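Putative nitroreductase (Thermotoga maritima, PDB 1VKW) is a putative nitroreductase of the FMN-dependent nitroreductase superfamily and probably has oxidoreductase activity. Local coordinates at residues N14-I19 with R195-R200; L45-T50 with P202-R207; A68-E71 with E76-E79; I87-T92 with L187-L192. All blocks are in the same frame, centred on the assembly; numbering follows the deposited sequence.

From the N terminus, residues 14-19 start helix 15-21 and open contact 1, the longest loop. Residues 45-50, between helix 35-43 and strand 56-58, open contact 2. Contact 3 is local: the loop after strand 64-67 folds onto the start of helix 74-93. Farther along that helix, residues 87-92 open contact 4, which residues 187-192 of helix 180-198 close near the centre of the chain. Helix 180-198 then closes contact 1, and strand 203-207 closes contact 2, so these two loops cross, with contacts 3 and 4 nested in both. Together they join helix 15-21, the loops 45-50 and 68-71, helices 74-93 and 180-198, and strand 203-207 of the C-terminal sheet.

Contact 1. Residues N14-I19 with R195-R200; sequences NIFEAI and REIFKR
E196, the glutamate that packs on I15 and F16, gives two oxygens to the ammonium group of K199: NZ of K199 lies 2.6 Å from E196 O, a hydrogen bond, and forms a salt bridge with E196 OE2 from above the carboxylate plane. K199 follows the last turn of helix 180-198, has positive phi and folds back over the helix end. Facing it, helix 15-21 starts with a capping box: N14 OD1 accepts from E17 N at 3.0 Å, and E17 OE1 accepts in return from N14 N at 3.1 Å. One water joins the two helix ends, accepting from I15 N and donating to E196 OE1, so the two carboxylate oxygens serve different partners. E196 CB, directed at the other segment, lies 3.7 Å from I15 CG2; with CG anti to the backbone N (chi1 177°), the chain runs on to the F16 ring. The I15 CG2 methyl lies over the centre of one face of that ring, and K147 of helix 143-153 makes a cation-pi contact with it. E196 CG comes within 3.6 Å of F16 CE2, while I197 CG1 meets the ring's edge, in its plane, 3.9 Å from F16 CZ.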
loop_
_atom_site.group_PDB
_atom_site.type_symbol
_atom_site.label_atom_id
_atom_site.label_comp_id
_atom_site.label_asym_id
_atom_site.label_seq_id
_atom_site.Cartn_x
_atom_site.Cartn_y
_atom_site.Cartn_z
ATOM N N ASN A 14 -11.510 7.552 4.041
ATOM C CA ASN A 14 -10.549 8.257 3.205
ATOM C C ASN A 14 -9.175 7.610 3.350
ATOM O O ASN A 14 -8.986 6.713 4.175
ATOM C CB ASN A 14 -10.518 9.774 3.525
ATOM C CG ASN A 14 -10.022 10.094 4.940
ATOM O OD1 ASN A 14 -9.083 9.474 5.451
ATOM N ND2 ASN A 14 -10.638 11.096 5.562
ATOM N N ILE A 15 -8.238 8.053 2.519
ATOM C CA ILE A 15 -6.905 7.479 2.466
ATOM C C ILE A 15 -6.205 7.433 3.835
ATOM O O ILE A 15 -5.499 6.474 4.134
ATOM C CB ILE A 15 -6.030 8.232 1.415
ATOM C CG1 ILE A 15 -4.641 7.595 1.295
ATOM C CG2 ILE A 15 -5.889 9.704 1.752
ATOM C CD1 ILE A 15 -4.661 6.127 0.860
ATOM N N PHE A 16 -6.384 8.466 4.653
ATOM C CA PHE A 16 -5.740 8.519 5.959
ATOM C C PHE A 16 -6.285 7.424 6.880
ATOM O O PHE A 16 -5.536 6.737 7.589
ATOM C CB PHE A 16 -5.923 9.897 6.597
ATOM C CG PHE A 16 -5.407 11.024 5.752
ATOM C CD1 PHE A 16 -4.057 11.097 5.419
ATOM C CD2 PHE A 16 -6.265 12.001 5.274
ATOM C CE1 PHE A 16 -3.573 12.136 4.629
ATOM C CE2 PHE A 16 -5.788 13.041 4.477
ATOM C CZ PHE A 16 -4.448 13.106 4.152
ATOM N N GLU A 17 -7.599 7.247 6.842
ATOM C CA GLU A 17 -8.251 6.243 7.671
ATOM C C GLU A 17 -7.877 4.837 7.193
ATOM O O GLU A 17 -7.613 3.963 8.005
ATOM C CB GLU A 17 -9.763 6.486 7.679
ATOM C CG GLU A 17 -10.113 7.832 8.314
ATOM C CD GLU A 17 -11.537 8.298 8.076
ATOM O OE1 GLU A 17 -12.163 7.897 7.072
ATOM O OE2 GLU A 17 -12.028 9.097 8.902
ATOM N N ALA A 18 -7.806 4.630 5.881
ATOM C CA ALA A 18 -7.379 3.332 5.325
ATOM C C ALA A 18 -5.961 2.955 5.756
ATOM O O ALA A 18 -5.714 1.823 6.173
ATOM C CB ALA A 18 -7.470 3.345 3.816
ATOM N N ILE A 19 -5.023 3.897 5.651
ATOM C CA ILE A 19 -3.651 3.647 6.088
ATOM C C ILE A 19 -3.618 3.340 7.588
ATOM O O ILE A 19 -2.957 2.392 8.021
ATOM C CB ILE A 19 -2.726 4.844 5.750
ATOM C CG1 ILE A 19 -2.533 4.951 4.230
ATOM C CG2 ILE A 19 -1.350 4.677 6.446
ATOM C CD1 ILE A 19 -1.905 6.282 3.742
ATOM N N ARG A 195 -1.574 13.183 -2.956
ATOM C CA ARG A 195 -2.645 13.410 -3.914
ATOM C C ARG A 195 -3.864 14.013 -3.216
ATOM O O ARG A 195 -4.456 14.978 -3.705
ATOM C CB ARG A 195 -3.024 12.092 -4.601
ATOM C CG ARG A 195 -4.013 12.228 -5.740
ATOM C CD ARG A 195 -4.286 10.911 -6.466
ATOM N NE ARG A 195 -5.140 10.030 -5.676
ATOM C CZ ARG A 195 -5.491 8.797 -6.027
ATOM N NH1 ARG A 195 -5.061 8.266 -7.169
ATOM N NH2 ARG A 195 -6.281 8.088 -5.227
ATOM N N GLU A 196 -4.215 13.432 -2.070
ATOM C CA GLU A 196 -5.291 13.941 -1.216
ATOM C C GLU A 196 -5.000 15.344 -0.669
ATOM O O GLU A 196 -5.864 16.225 -0.731
ATOM C CB GLU A 196 -5.540 12.968 -0.054
ATOM C CG GLU A 196 -6.596 13.412 0.945
ATOM C CD GLU A 196 -7.978 13.552 0.334
ATOM O OE1 GLU A 196 -8.294 12.804 -0.616
ATOM O OE2 GLU A 196 -8.756 14.410 0.810
ATOM N N ILE A 197 -3.803 15.548 -0.126
ATOM C CA ILE A 197 -3.447 16.814 0.505
ATOM C C ILE A 197 -3.420 17.968 -0.489
ATOM O O ILE A 197 -4.024 19.006 -0.245
ATOM C CB ILE A 197 -2.102 16.704 1.253
ATOM C CG1 ILE A 197 -2.302 15.870 2.518
ATOM C CG2 ILE A 197 -1.564 18.098 1.642
ATOM C CD1 ILE A 197 -1.036 15.473 3.210
ATOM N N PHE A 198 -2.730 17.777 -1.608
ATOM C CA PHE A 198 -2.481 18.870 -2.546
ATOM C C PHE A 198 -3.557 18.969 -3.593
ATOM O O PHE A 198 -3.629 19.969 -4.309
ATOM C CB PHE A 198 -1.081 18.739 -3.171
ATOM C CG PHE A 198 0.025 18.991 -2.190
ATOM C CD1 PHE A 198 0.297 20.287 -1.759
ATOM C CD2 PHE A 198 0.761 17.941 -1.649
ATOM C CE1 PHE A 198 1.290 20.528 -0.835
ATOM C CE2 PHE A 198 1.753 18.183 -0.735
ATOM C CZ PHE A 198 2.021 19.481 -0.319
ATOM N N LYS A 199 -4.417 17.948 -3.653
ATOM C CA LYS A 199 -5.497 17.862 -4.628
ATOM C C LYS A 199 -4.962 17.968 -6.058
ATOM O O LYS A 199 -5.636 18.485 -6.947
ATOM C CB LYS A 199 -6.586 18.924 -4.351
ATOM C CG LYS A 199 -7.299 18.761 -2.994
ATOM C CD LYS A 199 -8.244 17.559 -2.999
ATOM C CE LYS A 199 -9.071 17.466 -1.728
ATOM N NZ LYS A 199 -8.466 16.578 -0.707
ATOM N N ARG A 200 -3.742 17.480 -6.262
ATOM C CA ARG A 200 -3.127 17.398 -7.582
ATOM C C ARG A 200 -2.514 16.010 -7.705
ATOM O O ARG A 200 -2.263 15.342 -6.707
ATOM C CB ARG A 200 -2.010 18.439 -7.743
ATOM C CG ARG A 200 -2.365 19.875 -7.376
ATOM C CD ARG A 200 -2.978 20.671 -8.490
ATOM N NE ARG A 200 -2.020 20.914 -9.564
ATOM C CZ ARG A 200 -2.331 21.419 -10.752
ATOM N NH1 ARG A 200 -3.586 21.739 -11.044
ATOM N NH2 ARG A 200 -1.382 21.599 -11.657
HETATM O O HOH W 1 -9.234 10.166 0.539
#

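Contact 2. Residues L45-T50 with P202-R207; sequences LVKFIT and PVIQKR
I204 meets I49 and K47 from strand 203-207, an outermost strand of the antiparallel sheet whose order is 165-168, 172-176, 211-215, 203-207. Its CB points toward the loop 45-50 and splits the chain into two branches. The CG2 branch, anti to the backbone N, ends 4.2 Å from I49 CG1, where the two isoleucines are set roughly perpendicular. The other branch leaves CB beside the backbone N (chi1 -57°) and carries CD1 to the tip, where I204 CD1 has K47 CE loosely placed at 4.5 Å. Around these atoms, the CG2 methyl also touches L187 and the CD1 methyl Y191, both of helix 180-198, while F82 of helix 74-93 and L214 of strand 211-215 touch the same side chain, so I204 is packed between its own sheet and helices 74-93 and 180-198. V203 and Q205 point away from the loop; Q205 OE1 accepts from R207 NH2 at 3.0 Å, a nearly straight bond (171° at the hydrogen) in the carbonyl plane. K47 bends once, at chi2, and its NZ pairs with E201 in a salt bridge. One water also bridges the two segments, accepting from K47 NZ at 2.9 Å and donating to P202 O at 2.6 Å.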
loop_
_atom_site.group_PDB
_atom_site.type_symbol
_atom_site.label_atom_id
_atom_site.label_comp_id
_atom_site.label_asym_id
_atom_site.label_seq_id
_atom_site.Cartn_x
_atom_site.Cartn_y
_atom_site.Cartn_z
ATOM N N LEU A 45 -9.264 1.904 -9.917
ATOM C CA LEU A 45 -8.284 2.627 -10.721
ATOM C C LEU A 45 -6.952 2.582 -9.987
ATOM O O LEU A 45 -6.860 2.995 -8.821
ATOM C CB LEU A 45 -8.708 4.081 -10.962
ATOM C CG LEU A 45 -7.954 4.802 -12.088
ATOM C CD1 LEU A 45 -8.504 4.380 -13.442
ATOM C CD2 LEU A 45 -8.039 6.318 -11.932
ATOM N N VAL A 46 -5.929 2.064 -10.663
ATOM C CA VAL A 46 -4.600 1.928 -10.063
ATOM C C VAL A 46 -3.612 2.842 -10.778
ATOM O O VAL A 46 -3.608 2.919 -12.005
ATOM C CB VAL A 46 -4.101 0.441 -10.069
ATOM C CG1 VAL A 46 -3.764 -0.052 -11.478
ATOM C CG2 VAL A 46 -2.903 0.270 -9.139
ATOM N N LYS A 47 -2.802 3.561 -10.000
ATOM C CA LYS A 47 -1.698 4.338 -10.554
ATOM C C LYS A 47 -0.508 3.403 -10.757
ATOM O O LYS A 47 -0.264 2.512 -9.943
ATOM C CB LYS A 47 -1.309 5.467 -9.602
ATOM C CG LYS A 47 -0.189 6.348 -10.125
ATOM C CD LYS A 47 -0.692 7.330 -11.153
ATOM C CE LYS A 47 0.423 8.275 -11.588
ATOM N NZ LYS A 47 -0.104 9.371 -12.446
ATOM N N PHE A 48 0.224 3.593 -11.846
ATOM C CA PHE A 48 1.443 2.826 -12.074
ATOM C C PHE A 48 2.563 3.735 -12.568
ATOM O O PHE A 48 2.313 4.831 -13.083
ATOM C CB PHE A 48 1.189 1.649 -13.029
ATOM C CG PHE A 48 0.635 2.042 -14.375
ATOM C CD1 PHE A 48 1.479 2.430 -15.403
ATOM C CD2 PHE A 48 -0.728 1.970 -14.628
ATOM C CE1 PHE A 48 0.970 2.763 -16.660
ATOM C CE2 PHE A 48 -1.242 2.310 -15.866
ATOM C CZ PHE A 48 -0.394 2.704 -16.890
ATOM N N ILE A 49 3.799 3.287 -12.380
ATOM C CA ILE A 49 4.963 4.085 -12.728
ATOM C C ILE A 49 5.351 3.875 -14.196
ATOM O O ILE A 49 5.576 4.847 -14.926
ATOM C CB ILE A 49 6.140 3.733 -11.796
ATOM C CG1 ILE A 49 5.788 4.072 -10.344
ATOM C CG2 ILE A 49 7.398 4.482 -12.208
ATOM C CD1 ILE A 49 6.623 3.328 -9.319
ATOM N N THR A 50 5.442 2.609 -14.607
ATOM C CA THR A 50 5.848 2.241 -15.967
ATOM C C THR A 50 4.769 1.423 -16.663
ATOM O O THR A 50 4.274 1.810 -17.727
ATOM C CB THR A 50 7.179 1.443 -15.928
ATOM O OG1 THR A 50 8.259 2.330 -15.598
ATOM C CG2 THR A 50 7.560 0.907 -17.287
ATOM N N PRO A 202 0.562 13.875 -7.974
ATOM C CA PRO A 202 2.027 13.911 -7.815
ATOM C C PRO A 202 2.717 13.194 -8.970
ATOM O O PRO A 202 2.127 12.286 -9.566
ATOM C CB PRO A 202 2.267 13.158 -6.494
ATOM C CG PRO A 202 0.945 13.157 -5.809
ATOM C CD PRO A 202 -0.071 13.108 -6.890
ATOM N N VAL A 203 3.935 13.615 -9.301
ATOM C CA VAL A 203 4.718 12.958 -10.338
ATOM C C VAL A 203 5.795 12.125 -9.664
ATOM O O VAL A 203 6.497 12.619 -8.788
ATOM C CB VAL A 203 5.384 13.974 -11.298
ATOM C CG1 VAL A 203 6.275 13.267 -12.327
ATOM C CG2 VAL A 203 4.323 14.806 -11.988
ATOM N N ILE A 204 5.925 10.873 -10.095
ATOM C CA ILE A 204 6.877 9.950 -9.525
ATOM C C ILE A 204 8.012 9.782 -10.505
ATOM O O ILE A 204 7.772 9.473 -11.677
ATOM C CB ILE A 204 6.242 8.574 -9.287
ATOM C CG1 ILE A 204 5.010 8.684 -8.391
ATOM C CG2 ILE A 204 7.279 7.614 -8.674
ATOM C CD1 ILE A 204 3.899 7.730 -8.803
ATOM N N GLN A 205 9.239 9.947 -10.011
ATOM C CA GLN A 205 10.435 9.841 -10.832
ATOM C C GLN A 205 11.511 9.018 -10.142
ATOM O O GLN A 205 11.818 9.249 -8.973
ATOM C CB GLN A 205 10.969 11.239 -11.154
ATOM C CG GLN A 205 10.016 12.023 -12.029
ATOM C CD GLN A 205 10.624 13.280 -12.572
ATOM O OE1 GLN A 205 11.559 13.825 -11.985
ATOM N NE2 GLN A 205 10.095 13.760 -13.690
ATOM N N LYS A 206 12.088 8.063 -10.877
ATOM C CA LYS A 206 13.211 7.287 -10.369
ATOM C C LYS A 206 14.438 8.173 -10.385
ATOM O O LYS A 206 14.658 8.900 -11.347
ATOM C CB LYS A 206 13.472 6.036 -11.208
ATOM C CG LYS A 206 14.500 5.112 -10.575
ATOM C CD LYS A 206 15.044 4.067 -11.536
ATOM C CE LYS A 206 15.777 2.967 -10.750
ATOM N NZ LYS A 206 16.279 1.871 -11.612
ATOM N N ARG A 207 15.216 8.114 -9.308
ATOM C CA ARG A 207 16.444 8.889 -9.153
ATOM C C ARG A 207 17.575 7.952 -8.756
ATOM O O ARG A 207 17.544 7.362 -7.676
ATOM C CB ARG A 207 16.264 9.939 -8.070
ATOM C CG ARG A 207 15.225 10.960 -8.394
ATOM C CD ARG A 207 15.544 11.829 -9.610
ATOM N NE ARG A 207 14.417 12.712 -9.892
ATOM C CZ ARG A 207 14.132 13.810 -9.203
ATOM N NH1 ARG A 207 14.902 14.202 -8.186
ATOM N NH2 ARG A 207 13.066 14.526 -9.539
HETATM O O HOH W 2 1.820 11.569 -12.090
#

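Contact 3. Residues A68-E71 with E76-E79; sequences AKAE and ELVE
E71 and E76 come together twice, once through their carboxylates on the outer side of the contact and once through the backbone carbonyl of E71 on the inner side. On the inner side E71 O rests against aliphatic carbon: L77 CG lies 3.7 Å from it and E76 CB 3.8 Å. The leucine has CG beside its backbone N (chi1 -75°), which swings the branch back toward the loop. A70 is packed less closely, its CB 4.4 Å from L77 CD2. P110 touches both A70 and L77, and P180 and V181 at the start of helix 180-198 add to the apolar surroundings of the leucine. The chain here passes from strand 64-67 through a short loop into helix 74-93, and 76-79 belongs to the early part of that helix, so the contact folds the incoming loop against the helix it leads into. A backbone hydrogen bond also joins A70 to D108. The outer side is different in kind. E71 is exposed, and its chain runs extended beyond CG, whereas that of E76 bends at chi2; the two cross with their carboxylate planes 51° apart. E71 OE1 and E76 OE2 are 2.6 Å apart; such closeness of two acids would probably raise the pKa of at least one. E76 OE2 has a further, weak hydrogen bond from H73 ND1 and also lies 3.4 Å from E71 CB.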
loop_
_atom_site.group_PDB
_atom_site.type_symbol
_atom_site.label_atom_id
_atom_site.label_comp_id
_atom_site.label_asym_id
_atom_site.label_seq_id
_atom_site.Cartn_x
_atom_site.Cartn_y
_atom_site.Cartn_z
ATOM N N ALA A 68 0.354 -11.130 -8.705
ATOM C CA ALA A 68 0.693 -10.938 -10.108
ATOM C C ALA A 68 2.098 -11.460 -10.353
ATOM O O ALA A 68 2.883 -11.626 -9.419
ATOM C CB ALA A 68 0.595 -9.464 -10.483
ATOM N N LYS A 69 2.409 -11.733 -11.611
ATOM C CA LYS A 69 3.752 -12.139 -11.983
ATOM C C LYS A 69 4.617 -10.891 -12.083
ATOM O O LYS A 69 4.193 -9.874 -12.648
ATOM C CB LYS A 69 3.738 -12.893 -13.315
ATOM N N ALA A 70 5.815 -10.959 -11.507
ATOM C CA ALA A 70 6.791 -9.883 -11.638
ATOM C C ALA A 70 8.169 -10.458 -11.932
ATOM O O ALA A 70 8.481 -11.582 -11.534
ATOM C CB ALA A 70 6.823 -9.017 -10.367
ATOM N N GLU A 71 8.975 -9.694 -12.663
ATOM C CA GLU A 71 10.380 -10.030 -12.874
ATOM C C GLU A 71 11.152 -9.655 -11.621
ATOM O O GLU A 71 10.765 -8.731 -10.910
ATOM C CB GLU A 71 10.944 -9.263 -14.068
ATOM C CG GLU A 71 10.455 -9.757 -15.420
ATOM C CD GLU A 71 11.332 -9.271 -16.559
ATOM O OE1 GLU A 71 11.312 -8.054 -16.851
ATOM O OE2 GLU A 71 12.045 -10.103 -17.161
ATOM N N GLU A 76 10.669 -3.366 -11.547
ATOM C CA GLU A 76 9.442 -4.157 -11.645
ATOM C C GLU A 76 8.920 -4.536 -10.268
ATOM O O GLU A 76 7.709 -4.654 -10.071
ATOM C CB GLU A 76 9.643 -5.417 -12.487
ATOM C CG GLU A 76 9.851 -5.164 -13.977
ATOM C CD GLU A 76 11.308 -5.186 -14.395
ATOM O OE1 GLU A 76 12.060 -4.254 -14.038
ATOM O OE2 GLU A 76 11.703 -6.141 -15.097
ATOM N N LEU A 77 9.826 -4.742 -9.318
ATOM C CA LEU A 77 9.421 -5.066 -7.952
ATOM C C LEU A 77 8.875 -3.839 -7.199
ATOM O O LEU A 77 7.948 -3.969 -6.404
ATOM C CB LEU A 77 10.570 -5.716 -7.186
ATOM C CG LEU A 77 10.855 -7.171 -7.572
ATOM C CD1 LEU A 77 12.174 -7.607 -6.981
ATOM C CD2 LEU A 77 9.733 -8.102 -7.132
ATOM N N VAL A 78 9.443 -2.660 -7.447
ATOM C CA VAL A 78 8.860 -1.398 -6.935
ATOM C C VAL A 78 7.422 -1.265 -7.453
ATOM O O VAL A 78 6.512 -0.924 -6.695
ATOM C CB VAL A 78 9.724 -0.159 -7.318
ATOM C CG1 VAL A 78 9.022 1.143 -6.986
ATOM C CG2 VAL A 78 11.039 -0.192 -6.598
ATOM N N GLU A 79 7.233 -1.561 -8.740
ATOM C CA GLU A 79 5.920 -1.577 -9.375
ATOM C C GLU A 79 4.969 -2.506 -8.640
ATOM O O GLU A 79 3.826 -2.136 -8.374
ATOM C CB GLU A 79 6.046 -2.027 -10.848
ATOM C CG GLU A 79 4.853 -1.674 -11.723
ATOM C CD GLU A 79 4.746 -0.179 -11.973
ATOM O OE1 GLU A 79 5.534 0.349 -12.790
ATOM O OE2 GLU A 79 3.877 0.465 -11.356
#

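Contact 4. Residues I87-T92 with L187-L192; sequences IVLFLT and LSHAYL
L89 and H189 mark the nearest backbone approach of two helical segments, 87-92 and 187-192, with their CA atoms 9.0 Å apart, so side chains alone bridge the distance. L89 does most of this. Its CB points toward the other helix, and CG, anti to the carbonyl carbon (chi1 -70°), sends CD1 to a place between two residues one turn apart. On one of them, L192, the methyl CD1 lies 3.7 Å from L89 CD1, the two leucines lying side by side and pointing opposite ways. On the other, L89 CD1 meets the H189 ring obliquely, 4.0 Å from NE2. The helices, 74-93 and 180-198, each link the second and third strands, in chain order, of a four-stranded antiparallel sheet, and they meet close to the centre of the chain. I15 and I19 of helix 15-21 cover the site: both touch L89, I19 also H189, and I15 also L192. The imidazole is a polar group in this buried setting, and partners on both nitrogens fix its rotation: H189 NE2 bonds to E85 OE2 of helix 74-93, and ND1 bonds to the backbone oxygen of M151 in helix 143-153. Within helix 74-93 itself V88 O accepts twice, from T92 N at 2.8 Å and from T92 OG1 at 2.9 Å, the hydroxyl standing above the carbonyl plane, 43° out of it.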
loop_
_atom_site.group_PDB
_atom_site.type_symbol
_atom_site.label_atom_id
_atom_site.label_comp_id
_atom_site.label_asym_id
_atom_site.label_seq_id
_atom_site.Cartn_x
_atom_site.Cartn_y
_atom_site.Cartn_z
ATOM N N ILE A 87 -3.976 -1.780 -3.864
ATOM C CA ILE A 87 -5.017 -2.804 -3.713
ATOM C C ILE A 87 -5.297 -3.116 -2.235
ATOM O O ILE A 87 -6.467 -3.219 -1.825
ATOM C CB ILE A 87 -4.630 -4.086 -4.492
ATOM C CG1 ILE A 87 -4.513 -3.774 -5.995
ATOM C CG2 ILE A 87 -5.655 -5.189 -4.256
ATOM C CD1 ILE A 87 -3.770 -4.837 -6.795
ATOM N N VAL A 88 -4.230 -3.255 -1.446
ATOM C CA VAL A 88 -4.341 -3.472 0.009
ATOM C C VAL A 88 -5.182 -2.391 0.661
ATOM O O VAL A 88 -6.101 -2.679 1.433
ATOM C CB VAL A 88 -2.946 -3.510 0.689
ATOM C CG1 VAL A 88 -3.055 -3.370 2.213
ATOM C CG2 VAL A 88 -2.227 -4.794 0.343
ATOM N N LEU A 89 -4.869 -1.146 0.338
ATOM C CA LEU A 89 -5.568 -0.012 0.922
ATOM C C LEU A 89 -7.021 0.060 0.475
ATOM O O LEU A 89 -7.891 0.481 1.234
ATOM C CB LEU A 89 -4.830 1.290 0.580
ATOM C CG LEU A 89 -3.491 1.452 1.301
ATOM C CD1 LEU A 89 -2.787 2.726 0.841
ATOM C CD2 LEU A 89 -3.688 1.451 2.830
ATOM N N PHE A 90 -7.282 -0.355 -0.757
ATOM C CA PHE A 90 -8.647 -0.464 -1.231
ATOM C C PHE A 90 -9.411 -1.537 -0.435
ATOM O O PHE A 90 -10.553 -1.323 0.008
ATOM C CB PHE A 90 -8.662 -0.772 -2.726
ATOM C CG PHE A 90 -10.024 -1.087 -3.252
ATOM C CD1 PHE A 90 -11.048 -0.149 -3.158
ATOM C CD2 PHE A 90 -10.299 -2.325 -3.825
ATOM C CE1 PHE A 90 -12.312 -0.436 -3.643
ATOM C CE2 PHE A 90 -11.559 -2.612 -4.301
ATOM C CZ PHE A 90 -12.569 -1.667 -4.207
ATOM N N LEU A 91 -8.778 -2.688 -0.253
ATOM C CA LEU A 91 -9.390 -3.790 0.484
ATOM C C LEU A 91 -9.636 -3.411 1.946
ATOM O O LEU A 91 -10.671 -3.773 2.511
ATOM C CB LEU A 91 -8.518 -5.047 0.398
ATOM C CG LEU A 91 -8.475 -5.770 -0.957
ATOM C CD1 LEU A 91 -7.428 -6.878 -0.937
ATOM C CD2 LEU A 91 -9.830 -6.333 -1.317
ATOM N N THR A 92 -8.685 -2.685 2.541
ATOM C CA THR A 92 -8.830 -2.152 3.895
ATOM C C THR A 92 -10.094 -1.305 4.012
ATOM O O THR A 92 -10.897 -1.489 4.935
ATOM C CB THR A 92 -7.608 -1.281 4.279
ATOM O OG1 THR A 92 -6.402 -2.055 4.230
ATOM C CG2 THR A 92 -7.693 -0.832 5.726
ATOM N N LEU A 187 6.055 4.103 -1.171
ATOM C CA LEU A 187 5.838 5.128 -2.194
ATOM C C LEU A 187 4.356 5.300 -2.502
ATOM O O LEU A 187 3.903 6.424 -2.749
ATOM C CB LEU A 187 6.611 4.784 -3.469
ATOM C CG LEU A 187 6.670 5.806 -4.601
ATOM C CD1 LEU A 187 7.513 6.994 -4.210
ATOM C CD2 LEU A 187 7.221 5.128 -5.855
ATOM N N SER A 188 3.605 4.197 -2.465
ATOM C CA SER A 188 2.149 4.244 -2.643
ATOM C C SER A 188 1.472 5.084 -1.569
ATOM O O SER A 188 0.570 5.870 -1.875
ATOM C CB SER A 188 1.534 2.835 -2.689
ATOM O OG SER A 188 1.426 2.251 -1.398
ATOM N N HIS A 189 1.905 4.940 -0.317
ATOM C CA HIS A 189 1.362 5.759 0.775
ATOM C C HIS A 189 1.658 7.234 0.593
ATOM O O HIS A 189 0.796 8.077 0.830
ATOM C CB HIS A 189 1.895 5.295 2.142
ATOM C CG HIS A 189 1.344 3.978 2.595
ATOM N ND1 HIS A 189 1.023 3.719 3.913
ATOM C CD2 HIS A 189 1.053 2.849 1.908
ATOM C CE1 HIS A 189 0.565 2.481 4.013
ATOM N NE2 HIS A 189 0.580 1.929 2.815
ATOM N N ALA A 190 2.889 7.557 0.198
ATOM C CA ALA A 190 3.281 8.946 0.009
ATOM C C ALA A 190 2.518 9.550 -1.171
ATOM O O ALA A 190 2.008 10.659 -1.096
ATOM C CB ALA A 190 4.758 9.048 -0.207
ATOM N N TYR A 191 2.439 8.798 -2.257
ATOM C CA TYR A 191 1.701 9.225 -3.436
ATOM C C TYR A 191 0.218 9.494 -3.141
ATOM O O TYR A 191 -0.307 10.555 -3.455
ATOM C CB TYR A 191 1.846 8.187 -4.549
ATOM C CG TYR A 191 0.887 8.438 -5.674
ATOM C CD1 TYR A 191 1.203 9.320 -6.706
ATOM C CD2 TYR A 191 -0.355 7.811 -5.696
ATOM C CE1 TYR A 191 0.302 9.562 -7.744
ATOM C CE2 TYR A 191 -1.270 8.052 -6.718
ATOM C CZ TYR A 191 -0.935 8.925 -7.738
ATOM O OH TYR A 191 -1.847 9.140 -8.745
ATOM N N LEU A 192 -0.449 8.528 -2.523
ATOM C CA LEU A 192 -1.878 8.645 -2.233
ATOM C C LEU A 192 -2.213 9.759 -1.226
ATOM O O LEU A 192 -3.220 10.444 -1.374
ATOM C CB LEU A 192 -2.440 7.288 -1.774
ATOM C CG LEU A 192 -2.485 6.177 -2.837
ATOM C CD1 LEU A 192 -2.824 4.833 -2.208
ATOM C CD2 LEU A 192 -3.459 6.493 -3.963
#